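Long-range contact in TqaA (Penicillium aethiopicum, PDB 5DLK), which is a fungal nonribosomal peptide synthetase, represented here by its terminal condensation-like domain, which probably closes the peptide into a macrocycle and binds a phosphopantetheine arm: residues A[204-218]-A[315-327]. Residues are numbered along the deposited sequence; the frame is centred on the assembly and turned at random. Where two conformers were deposited one is given.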
ATOM      1  N   PRO A 204       9.668  -5.703 -21.717  1.00 50.67           N
ATOM      2  CA  PRO A 204       8.215  -5.725 -21.528  1.00 51.99           C
ATOM      3  C   PRO A 204       7.847  -6.144 -20.101  1.00 47.84           C
ATOM      4  O   PRO A 204       8.643  -6.773 -19.402  1.00 48.89           O
ATOM      5  CB  PRO A 204       7.729  -6.749 -22.567  1.00 52.54           C
ATOM      6  CG  PRO A 204       8.966  -7.458 -23.054  1.00 53.52           C
ATOM      7  CD  PRO A 204      10.091  -6.489 -22.888  1.00 51.11           C
ATOM      8  N   THR A 205       6.653  -5.766 -19.669  1.00 48.67           N
ATOM      9  CA  THR A 205       6.216  -6.025 -18.304  1.00 45.15           C
ATOM     10  C   THR A 205       4.743  -6.405 -18.308  1.00 48.30           C
ATOM     11  O   THR A 205       4.057  -6.234 -19.319  1.00 49.19           O
ATOM     12  CB  THR A 205       6.433  -4.790 -17.403  1.00 46.43           C
ATOM     13  OG1 THR A 205       6.153  -5.121 -16.034  1.00 48.98           O
ATOM     14  CG2 THR A 205       5.528  -3.652 -17.854  1.00 37.44           C
ATOM     15  N   SER A 206       4.255  -6.916 -17.182  1.00 47.24           N
ATOM     16  CA  SER A 206       2.830  -7.191 -17.043  1.00 40.39           C
ATOM     17  C   SER A 206       2.158  -6.027 -16.352  1.00 34.62           C
ATOM     18  O   SER A 206       2.833  -5.167 -15.787  1.00 39.15           O
ATOM     19  CB  SER A 206       2.597  -8.481 -16.264  1.00 40.41           C
ATOM     20  OG  SER A 206       3.261  -9.557 -16.895  1.00 46.08           O
ATOM     21  N   ASP A 207       0.835  -5.965 -16.412  1.00 32.53           N
ATOM     22  CA  ASP A 207       0.159  -4.916 -15.661  1.00 35.04           C
ATOM     23  C   ASP A 207      -0.666  -5.497 -14.526  1.00 30.51           C
ATOM     24  O   ASP A 207      -0.694  -6.715 -14.321  1.00 29.22           O
ATOM     25  CB  ASP A 207      -0.711  -4.037 -16.559  1.00 31.28           C
ATOM     26  CG  ASP A 207      -1.739  -4.812 -17.350  1.00 34.18           C
ATOM     27  OD1 ASP A 207      -1.976  -6.005 -17.057  1.00 38.15           O
ATOM     28  OD2 ASP A 207      -2.339  -4.205 -18.269  1.00 40.05           O
ATOM     29  N   PHE A 208      -1.328  -4.613 -13.786  1.00 26.57           N
ATOM     30  CA  PHE A 208      -2.095  -5.039 -12.631  1.00 26.28           C
ATOM     31  C   PHE A 208      -3.281  -5.907 -13.048  1.00 26.25           C
ATOM     32  O   PHE A 208      -3.623  -6.864 -12.362  1.00 22.90           O
ATOM     33  CB  PHE A 208      -2.554  -3.814 -11.834  1.00 25.70           C
ATOM     34  CG  PHE A 208      -3.237  -4.160 -10.554  1.00 23.39           C
ATOM     35  CD1 PHE A 208      -2.544  -4.815  -9.545  1.00 26.44           C
ATOM     36  CD2 PHE A 208      -4.575  -3.846 -10.368  1.00 20.49           C
ATOM     37  CE1 PHE A 208      -3.178  -5.152  -8.365  1.00 22.99           C
ATOM     38  CE2 PHE A 208      -5.218  -4.171  -9.189  1.00 21.43           C
ATOM     39  CZ  PHE A 208      -4.522  -4.825  -8.187  1.00 19.37           C
ATOM     40  N   ALA A 209      -3.906  -5.600 -14.184  1.00 25.11           N
ATOM     41  CA  ALA A 209      -5.011  -6.431 -14.650  1.00 26.59           C
ATOM     42  C   ALA A 209      -4.572  -7.895 -14.799  1.00 24.79           C
ATOM     43  O   ALA A 209      -5.335  -8.808 -14.482  1.00 25.68           O
ATOM     44  CB  ALA A 209      -5.576  -5.900 -15.969  1.00 27.84           C
ATOM     45  N   HIS A 210      -3.336  -8.126 -15.235  0.51 24.94           N
ATOM     46  CA  HIS A 210      -2.849  -9.495 -15.436  0.51 26.78           C
ATOM     47  C   HIS A 210      -2.618 -10.237 -14.114  0.51 25.84           C
ATOM     48  O   HIS A 210      -2.693 -11.460 -14.047  0.51 23.58           O
ATOM     49  CB  HIS A 210      -1.566  -9.475 -16.260  0.51 28.67           C
ATOM     50  CG  HIS A 210      -1.741  -8.864 -17.614  0.51 30.26           C
ATOM     51  ND1 HIS A 210      -0.741  -8.163 -18.254  0.51 34.73           N
ATOM     52  CD2 HIS A 210      -2.815  -8.826 -18.437  0.51 31.19           C
ATOM     53  CE1 HIS A 210      -1.189  -7.729 -19.418  0.51 29.94           C
ATOM     54  NE2 HIS A 210      -2.445  -8.119 -19.554  0.51 29.70           N
ATOM     55  N   TYR A 211      -2.324  -9.487 -13.065  1.00 26.47           N
ATOM     56  CA  TYR A 211      -2.287 -10.045 -11.721  1.00 22.47           C
ATOM     57  C   TYR A 211      -3.671 -10.546 -11.327  1.00 23.76           C
ATOM     58  O   TYR A 211      -3.818 -11.666 -10.817  1.00 24.98           O
ATOM     59  CB  TYR A 211      -1.792  -8.979 -10.744  1.00 24.39           C
ATOM     60  CG  TYR A 211      -1.749  -9.401  -9.292  1.00 22.73           C
ATOM     61  CD1 TYR A 211      -0.680 -10.126  -8.793  1.00 24.47           C
ATOM     62  CD2 TYR A 211      -2.768  -9.036  -8.418  1.00 26.45           C
ATOM     63  CE1 TYR A 211      -0.624 -10.488  -7.454  1.00 25.33           C
ATOM     64  CE2 TYR A 211      -2.730  -9.405  -7.090  1.00 23.01           C
ATOM     65  CZ  TYR A 211      -1.654 -10.130  -6.615  1.00 24.66           C
ATOM     66  OH  TYR A 211      -1.606 -10.492  -5.289  1.00 26.41           O
ATOM     67  N   LEU A 212      -4.680  -9.725 -11.590  1.00 20.95           N
ATOM     68  CA  LEU A 212      -6.058 -10.065 -11.262  1.00 20.97           C
ATOM     69  C   LEU A 212      -6.544 -11.291 -12.054  1.00 27.99           C
ATOM     70  O   LEU A 212      -7.178 -12.189 -11.487  1.00 24.04           O
ATOM     71  CB  LEU A 212      -6.976  -8.869 -11.498  1.00 22.94           C
ATOM     72  CG  LEU A 212      -6.698  -7.651 -10.603  1.00 25.55           C
ATOM     73  CD1 LEU A 212      -7.749  -6.578 -10.812  1.00 22.74           C
ATOM     74  CD2 LEU A 212      -6.626  -8.083  -9.135  1.00 22.86           C
ATOM     75  N   TYR A 213      -6.252 -11.343 -13.354  1.00 25.14           N
ATOM     76  CA  TYR A 213      -6.632 -12.524 -14.147  1.00 26.39           C
ATOM     77  C   TYR A 213      -5.944 -13.787 -13.634  1.00 26.60           C
ATOM     78  O   TYR A 213      -6.563 -14.858 -13.542  1.00 28.30           O
ATOM     79  CB  TYR A 213      -6.308 -12.314 -15.635  1.00 25.22           C
ATOM     80  CG  TYR A 213      -7.257 -11.341 -16.301  1.00 25.68           C
ATOM     81  CD1 TYR A 213      -8.622 -11.599 -16.351  1.00 28.83           C
ATOM     82  CD2 TYR A 213      -6.791 -10.162 -16.880  1.00 27.97           C
ATOM     83  CE1 TYR A 213      -9.505 -10.703 -16.951  1.00 31.40           C
ATOM     84  CE2 TYR A 213      -7.662  -9.264 -17.484  1.00 25.10           C
ATOM     85  CZ  TYR A 213      -9.015  -9.538 -17.518  1.00 27.96           C
ATOM     86  OH  TYR A 213      -9.893  -8.658 -18.112  1.00 27.33           O
ATOM     87  N   HIS A 214      -4.666 -13.664 -13.301  1.00 23.96           N
ATOM     88  CA  HIS A 214      -3.910 -14.797 -12.774  1.00 29.51           C
ATOM     89  C   HIS A 214      -4.469 -15.312 -11.434  1.00 34.62           C
ATOM     90  O   HIS A 214      -4.547 -16.530 -11.228  1.00 28.97           O
ATOM     91  CB  HIS A 214      -2.444 -14.415 -12.628  1.00 27.06           C
ATOM     92  CG  HIS A 214      -1.535 -15.583 -12.426  1.00 42.17           C
ATOM     93  ND1 HIS A 214      -1.410 -16.228 -11.212  1.00 46.61           N
ATOM     94  CD2 HIS A 214      -0.721 -16.237 -13.288  1.00 39.73           C
ATOM     95  CE1 HIS A 214      -0.548 -17.223 -11.332  1.00 44.91           C
ATOM     96  NE2 HIS A 214      -0.113 -17.249 -12.580  1.00 48.46           N
ATOM     97  N   ARG A 215      -4.859 -14.408 -10.530  1.00 27.26           N
ATOM     98  CA  ARG A 215      -5.540 -14.824  -9.296  1.00 27.42           C
ATOM     99  C   ARG A 215      -6.774 -15.678  -9.577  1.00 33.96           C
ATOM    100  O   ARG A 215      -7.000 -16.699  -8.918  1.00 28.59           O
ATOM    101  CB  ARG A 215      -5.975 -13.623  -8.457  1.00 26.68           C
ATOM    102  CG  ARG A 215      -4.864 -12.874  -7.770  1.00 30.40           C
ATOM    103  CD  ARG A 215      -5.420 -12.133  -6.551  1.00 27.06           C
ATOM    104  NE  ARG A 215      -6.598 -11.336  -6.886  1.00 25.54           N
ATOM    105  CZ  ARG A 215      -7.337 -10.688  -5.988  1.00 28.32           C
ATOM    106  NH1 ARG A 215      -7.020 -10.747  -4.696  1.00 20.16           N
ATOM    107  NH2 ARG A 215      -8.392  -9.983  -6.379  1.00 24.16           N
ATOM    108  N   VAL A 216      -7.580 -15.253 -10.544  1.00 26.81           N
ATOM    109  CA  VAL A 216      -8.821 -15.950 -10.858  1.00 26.99           C
ATOM    110  C   VAL A 216      -8.521 -17.289 -11.526  1.00 32.84           C
ATOM    111  O   VAL A 216      -9.197 -18.281 -11.266  1.00 31.63           O
ATOM    112  CB  VAL A 216      -9.742 -15.090 -11.756  1.00 30.97           C
ATOM    113  CG1 VAL A 216     -10.818 -15.950 -12.442  1.00 32.87           C
ATOM    114  CG2 VAL A 216     -10.388 -14.001 -10.921  1.00 26.98           C
ATOM    115  N   SER A 217      -7.484 -17.331 -12.351  1.00 30.34           N
ATOM    116  CA  SER A 217      -7.153 -18.569 -13.034  1.00 35.31           C
ATOM    117  C   SER A 217      -6.685 -19.642 -12.049  1.00 35.07           C
ATOM    118  O   SER A 217      -6.867 -20.836 -12.298  1.00 33.34           O
ATOM    119  CB  SER A 217      -6.084 -18.335 -14.096  1.00 35.98           C
ATOM    120  OG  SER A 217      -4.804 -18.298 -13.496  1.00 44.76           O
ATOM    121  N   SER A 218      -6.088 -19.231 -10.932  1.00 31.75           N
ATOM    122  CA  SER A 218      -5.563 -20.215  -9.982  1.00 39.05           C
ATOM    123  C   SER A 218      -6.630 -20.667  -8.981  1.00 33.17           C
ATOM    124  O   SER A 218      -6.447 -21.651  -8.263  1.00 36.58           O
ATOM    125  CB  SER A 218      -4.335 -19.659  -9.249  1.00 40.22           C
ATOM    126  OG  SER A 218      -4.683 -18.577  -8.405  1.00 38.02           O
ATOM    127  N   LEU A 315       2.628 -15.028  -5.846  1.00 30.30           N
ATOM    128  CA  LEU A 315       2.006 -15.739  -6.962  1.00 35.50           C
ATOM    129  C   LEU A 315       3.008 -16.031  -8.075  1.00 38.61           C
ATOM    130  O   LEU A 315       3.753 -15.148  -8.493  1.00 43.53           O
ATOM    131  CB  LEU A 315       0.850 -14.926  -7.541  1.00 39.65           C
ATOM    132  CG  LEU A 315      -0.550 -15.114  -6.973  1.00 37.02           C
ATOM    133  CD1 LEU A 315      -1.516 -14.248  -7.762  1.00 38.61           C
ATOM    134  CD2 LEU A 315      -0.971 -16.569  -7.048  1.00 35.72           C
ATOM    135  N   PRO A 316       3.021 -17.270  -8.577  1.00 43.75           N
ATOM    136  CA  PRO A 316       3.923 -17.528  -9.703  1.00 43.99           C
ATOM    137  C   PRO A 316       3.375 -16.937 -11.003  1.00 44.05           C
ATOM    138  O   PRO A 316       2.464 -17.493 -11.610  1.00 50.84           O
ATOM    139  CB  PRO A 316       3.980 -19.057  -9.761  1.00 44.67           C
ATOM    140  CG  PRO A 316       2.656 -19.491  -9.209  1.00 46.62           C
ATOM    141  CD  PRO A 316       2.289 -18.477  -8.151  1.00 37.53           C
ATOM    142  N   MET A 317       3.921 -15.806 -11.418  1.00 38.97           N
ATOM    143  CA  MET A 317       3.528 -15.207 -12.683  1.00 42.10           C
ATOM    144  C   MET A 317       4.677 -14.352 -13.177  1.00 43.34           C
ATOM    145  O   MET A 317       5.479 -13.861 -12.378  1.00 40.27           O
ATOM    146  CB  MET A 317       2.231 -14.393 -12.537  1.00 41.85           C
ATOM    147  CG  MET A 317       2.387 -12.919 -12.168  1.00 42.23           C
ATOM    148  SD  MET A 317       0.778 -12.084 -12.020  1.00 37.18           S
ATOM    149  CE  MET A 317       0.060 -13.011 -10.677  1.00 42.25           C
ATOM    150  N   ASP A 318       4.778 -14.207 -14.494  1.00 44.09           N
ATOM    151  CA  ASP A 318       5.840 -13.399 -15.080  1.00 48.70           C
ATOM    152  C   ASP A 318       5.728 -11.964 -14.595  1.00 41.40           C
ATOM    153  O   ASP A 318       4.625 -11.412 -14.525  1.00 40.13           O
ATOM    154  CB  ASP A 318       5.787 -13.448 -16.608  1.00 49.80           C
ATOM    155  CG  ASP A 318       6.039 -14.840 -17.158  1.00 57.49           C
ATOM    156  OD1 ASP A 318       6.769 -15.618 -16.507  1.00 57.84           O
ATOM    157  OD2 ASP A 318       5.507 -15.157 -18.243  1.00 66.86           O
ATOM    158  N   ASN A 319       6.875 -11.387 -14.243  1.00 40.75           N
ATOM    159  CA  ASN A 319       6.983  -9.991 -13.812  1.00 43.54           C
ATOM    160  C   ASN A 319       6.273  -9.676 -12.501  1.00 44.30           C
ATOM    161  O   ASN A 319       6.025  -8.508 -12.202  1.00 39.65           O
ATOM    162  CB  ASN A 319       6.453  -9.054 -14.898  1.00 45.86           C
ATOM    163  CG  ASN A 319       7.135  -9.268 -16.225  1.00 44.29           C
ATOM    164  OD1 ASN A 319       8.343  -9.508 -16.277  1.00 44.08           O
ATOM    165  ND2 ASN A 319       6.366  -9.201 -17.306  1.00 44.31           N
ATOM    166  N   ILE A 320       5.957 -10.707 -11.717  1.00 41.43           N
ATOM    167  CA  ILE A 320       5.285 -10.495 -10.436  1.00 36.05           C
ATOM    168  C   ILE A 320       6.110  -9.552  -9.552  1.00 37.81           C
ATOM    169  O   ILE A 320       5.559  -8.762  -8.785  1.00 36.44           O
ATOM    170  CB  ILE A 320       5.019 -11.847  -9.703  1.00 35.15           C
ATOM    171  CG1 ILE A 320       4.181 -11.636  -8.437  1.00 38.81           C
ATOM    172  CG2 ILE A 320       6.318 -12.560  -9.364  1.00 32.75           C
ATOM    173  CD1 ILE A 320       2.859 -10.953  -8.682  1.00 33.92           C
ATOM    174  N   GLU A 321       7.428  -9.618  -9.704  1.00 39.86           N
ATOM    175  CA  GLU A 321       8.371  -8.821  -8.923  1.00 42.88           C
ATOM    176  C   GLU A 321       8.359  -7.342  -9.290  1.00 39.17           C
ATOM    177  O   GLU A 321       8.786  -6.500  -8.501  1.00 39.93           O
ATOM    178  CB  GLU A 321       9.792  -9.377  -9.103  1.00 45.11           C
ATOM    179  CG  GLU A 321      10.272  -9.456 -10.567  1.00 48.00           C
ATOM    180  CD  GLU A 321       9.771 -10.706 -11.301  1.00 54.22           C
ATOM    181  OE1 GLU A 321       9.276 -11.638 -10.630  1.00 54.72           O
ATOM    182  OE2 GLU A 321       9.874 -10.760 -12.550  1.00 61.84           O
ATOM    183  N   SER A 322       7.874  -7.025 -10.486  1.00 41.04           N
ATOM    184  CA  SER A 322       8.048  -5.677 -11.014  1.00 41.49           C
ATOM    185  C   SER A 322       6.781  -5.013 -11.572  1.00 38.67           C
ATOM    186  O   SER A 322       6.811  -3.823 -11.890  1.00 39.54           O
ATOM    187  CB  SER A 322       9.130  -5.701 -12.102  1.00 41.63           C
ATOM    188  OG  SER A 322       8.733  -6.513 -13.191  1.00 44.05           O
ATOM    189  N   LEU A 323       5.677  -5.748 -11.693  1.00 33.71           N
ATOM    190  CA  LEU A 323       4.470  -5.143 -12.256  1.00 31.75           C
ATOM    191  C   LEU A 323       3.970  -4.055 -11.314  1.00 29.62           C
ATOM    192  O   LEU A 323       4.055  -4.191 -10.086  1.00 28.51           O
ATOM    193  CB  LEU A 323       3.377  -6.187 -12.523  1.00 34.37           C
ATOM    194  CG  LEU A 323       2.674  -6.936 -11.384  1.00 32.68           C
ATOM    195  CD1 LEU A 323       1.412  -6.214 -10.945  1.00 30.50           C
ATOM    196  CD2 LEU A 323       2.335  -8.353 -11.834  1.00 31.03           C
ATOM    197  N   LEU A 324       3.461  -2.968 -11.893  1.00 27.23           N
ATOM    198  CA  LEU A 324       3.086  -1.806 -11.105  1.00 26.15           C
ATOM    199  C   LEU A 324       1.622  -1.848 -10.700  1.00 25.98           C
ATOM    200  O   LEU A 324       0.723  -1.995 -11.532  1.00 24.77           O
ATOM    201  CB  LEU A 324       3.378  -0.511 -11.887  1.00 29.25           C
ATOM    202  CG  LEU A 324       3.149   0.807 -11.156  1.00 29.68           C
ATOM    203  CD1 LEU A 324       4.095   0.973  -9.968  1.00 25.97           C
ATOM    204  CD2 LEU A 324       3.285   1.983 -12.151  1.00 28.22           C
ATOM    205  N   GLY A 325       1.380  -1.713  -9.404  1.00 25.92           N
ATOM    206  CA  GLY A 325       0.023  -1.721  -8.905  1.00 22.23           C
ATOM    207  C   GLY A 325       0.032  -1.983  -7.420  1.00 23.38           C
ATOM    208  O   GLY A 325       1.088  -2.078  -6.808  1.00 23.43           O
ATOM    209  N   CYS A 326      -1.152  -2.129  -6.850  1.00 23.21           N
ATOM    210  CA  CYS A 326      -1.278  -2.369  -5.421  1.00 19.20           C
ATOM    211  C   CYS A 326      -1.643  -3.831  -5.203  1.00 17.36           C
ATOM    212  O   CYS A 326      -2.808  -4.178  -5.229  1.00 19.64           O
ATOM    213  CB  CYS A 326      -2.341  -1.465  -4.811  1.00 21.19           C
ATOM    214  SG  CYS A 326      -2.538  -1.751  -3.034  1.00 24.27           S
ATOM    215  N   THR A 327      -0.645  -4.676  -5.013  1.00 18.18           N
ATOM    216  CA  THR A 327      -0.919  -6.090  -4.746  1.00 19.95           C
ATOM    217  C   THR A 327      -0.926  -6.400  -3.251  1.00 19.27           C
ATOM    218  O   THR A 327      -1.092  -7.574  -2.856  1.00 20.41           O
ATOM    219  CB  THR A 327       0.099  -7.014  -5.421  1.00 19.49           C
ATOM    220  OG1 THR A 327       1.398  -6.832  -4.839  1.00 21.96           O
ATOM    221  CG2 THR A 327       0.147  -6.746  -6.938  1.00 25.87           C
TER
HETATM  222  O   HOH W   1       6.808  -2.870 -14.313  1.00 41.74           O
HETATM  223  O   HOH W   2       2.327  -2.351 -14.982  1.00 32.44           O
HETATM  224  O   HOH W   3      -0.069  -1.817 -14.237  1.00 23.90           O
HETATM  225  O   HOH W   4      -3.313  -9.667  -2.930  1.00 23.73           O
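Within the condensation-like domain, the loop joining strands 303-310 and 329-336 packs along one side of helix 208-218, with Tyr211 and His214 against Thr327, Ile320 and Met317. CG of Tyr211 lies anti to its own N (chi1 178°), which carries the ring into the loop. There Thr327 CG2 sits over the centre of one face, 3.7 Å from the centroid, while Arg215 CG covers the other face near the rim. Ile320 CD1 meets the ring edge, 3.6 Å from Tyr211 CD1, and Met317 CE lies 3.5 Å from the same carbon. That methionine also lays its CB over one face of the His214 imidazole. Before the helix, Asn319 ND2 donates to Ser206 OG (3.2 Å, 154°), which sits somewhat out of the amide plane. Water bridges Phe208 N to Leu324 O, and another joins Tyr211 OH to Thr327 O. Replacing Tyr211 by an alanine would probably leave Thr327 CG2 and Ile320 CD1 facing a gap and Gly312 O without its hydroxyl partner. Tyr211 and Thr327 thus pack through carbon while backbone oxygens satisfy their hydroxyls; the Thr327 OG1 bond to O of Asn311, a phosphopantetheine-binding residue, is consistent with this loop end lying beside that site.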